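Local coordinates for protein phosphoserine aminotransferase (Bacillus circulans, PDB 2C0R) that catalyses the reversible, pyridoxal phosphate-dependent transamination between phosphoserine and 2-oxoglutarate in serine biosynthesis, and that of phosphohydroxythreonine in pyridoxine biosynthesis, at residues A[353-356]-A[357-360]. The protein carries 1 engineered substitution. Numbering follows the deposited sequence.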
# COMPACT_ATOMS: atom_id res chain seq x y z
N PHE A 353 18.40 -30.08 -10.00
CA PHE A 353 19.55 -29.18 -10.07
C PHE A 353 20.52 -29.42 -8.92
O PHE A 353 21.72 -29.46 -9.12
CB PHE A 353 19.07 -27.73 -10.09
CG PHE A 353 20.26 -26.78 -10.02
CD1 PHE A 353 21.00 -26.55 -11.17
CD2 PHE A 353 20.63 -26.15 -8.83
CE1 PHE A 353 22.11 -25.73 -11.14
CE2 PHE A 353 21.75 -25.32 -8.80
CZ PHE A 353 22.48 -25.10 -9.95
N MET A 354 19.96 -29.58 -7.73
CA MET A 354 20.82 -29.83 -6.58
C MET A 354 21.58 -31.13 -6.71
O MET A 354 22.74 -31.21 -6.29
CB MET A 354 19.95 -29.88 -5.29
CG MET A 354 19.55 -28.48 -4.85
SD MET A 354 18.31 -28.57 -3.53
CE MET A 354 19.33 -29.15 -2.15
N GLU A 355 20.96 -32.16 -7.30
CA GLU A 355 21.67 -33.43 -7.50
C GLU A 355 22.81 -33.26 -8.49
O GLU A 355 23.92 -33.72 -8.26
CB GLU A 355 20.66 -34.47 -7.99
CG GLU A 355 21.37 -35.79 -8.28
CD GLU A 355 21.80 -36.59 -7.07
OE1 GLU A 355 22.59 -37.52 -7.27
OE2 GLU A 355 21.37 -36.31 -5.92
N HIS A 356 22.56 -32.59 -9.62
CA HIS A 356 23.60 -32.29 -10.59
C HIS A 356 24.76 -31.48 -9.98
O HIS A 356 25.95 -31.78 -10.22
CB HIS A 356 23.08 -31.48 -11.79
CG HIS A 356 24.18 -30.94 -12.68
ND1 HIS A 356 25.00 -31.73 -13.46
CD2 HIS A 356 24.61 -29.67 -12.91
CE1 HIS A 356 25.88 -31.02 -14.13
NE2 HIS A 356 25.65 -29.75 -13.81
N PHE A 357 24.43 -30.44 -9.23
CA PHE A 357 25.51 -29.60 -8.71
C PHE A 357 26.35 -30.36 -7.71
O PHE A 357 27.57 -30.25 -7.69
CB PHE A 357 24.87 -28.32 -8.12
CG PHE A 357 25.90 -27.25 -7.85
CD1 PHE A 357 26.20 -26.30 -8.81
CD2 PHE A 357 26.55 -27.22 -6.62
CE1 PHE A 357 27.12 -25.32 -8.50
CE2 PHE A 357 27.46 -26.24 -6.32
CZ PHE A 357 27.79 -25.31 -7.30
N LYS A 358 25.70 -31.16 -6.89
CA LYS A 358 26.45 -32.03 -5.96
C LYS A 358 27.39 -33.00 -6.60
O LYS A 358 28.54 -33.18 -6.20
CB LYS A 358 25.36 -32.77 -5.15
CG LYS A 358 25.93 -33.85 -4.21
CD LYS A 358 24.74 -34.49 -3.49
CE LYS A 358 23.95 -35.44 -4.38
NZ LYS A 358 22.80 -36.00 -3.61
N ARG A 359 26.85 -33.66 -7.64
CA ARG A 359 27.66 -34.61 -8.37
C ARG A 359 28.86 -33.97 -9.07
O ARG A 359 29.89 -34.66 -9.17
CB ARG A 359 26.80 -35.35 -9.43
CG ARG A 359 25.78 -36.32 -8.87
CD ARG A 359 25.14 -37.18 -9.93
NE ARG A 359 24.11 -36.53 -10.73
CZ ARG A 359 22.91 -37.04 -10.96
NH1 ARG A 359 22.58 -38.22 -10.45
NH2 ARG A 359 22.05 -36.36 -11.71
N SER A 360 28.73 -32.77 -9.60
CA SER A 360 29.81 -32.12 -10.35
C SER A 360 30.73 -31.31 -9.46
O SER A 360 31.91 -31.08 -9.76
CB SER A 360 29.17 -31.27 -11.48
OG SER A 360 28.25 -30.33 -10.95
O HOH W 1 22.96 -34.40 -13.12
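E355 bridges K358 and R359 in a salt-bridge network of i to i+3 and i to i+4 pairs on the amphipathic C-terminal helix 344-361, far from the cofactor. K358 NZ donates to E355 OE2 at 2.7 Å, coming from above the carboxylate plane. The second pair is looser: E355 OE1 lies 3.3 Å from R359 NH1 but well out of the guanidinium plane, so charge alone links them. With E355 CG anti to the backbone N (chi1 177°), that methylene lies over the centre of the R359 guanidinium face. E355 CG is 3.3 Å from R359 CZ. The bend at chi2 then carries the carboxylate off toward K358 and R359 NH1, its plane 83° from the guanidinium. With an alanine here in place of E355, K358 and R359 would probably lose their shared anion, and the guanidinium would be freer to turn. At the guanidinium edge, R359 NH2 donates to the O of a water at 2.6 Å, which also makes a weak hydrogen bond with H356 ND1.

On the buried side, the F353 and F357 side chains run alongside each other, CZ of F353 lying 4.1 Å from CD1 of F357. Both rings meet F313 of helix 307-319 edge-to-face, which fastens this helix to its neighbour.

Regular i to i+4 backbone bonds join F353 to F357, M354 to K358 and E355 to R359. In the last turn H356 O accepts twice, from S360 N and, from the opposite face of the carbonyl plane, from S360 OG at 2.8 Å.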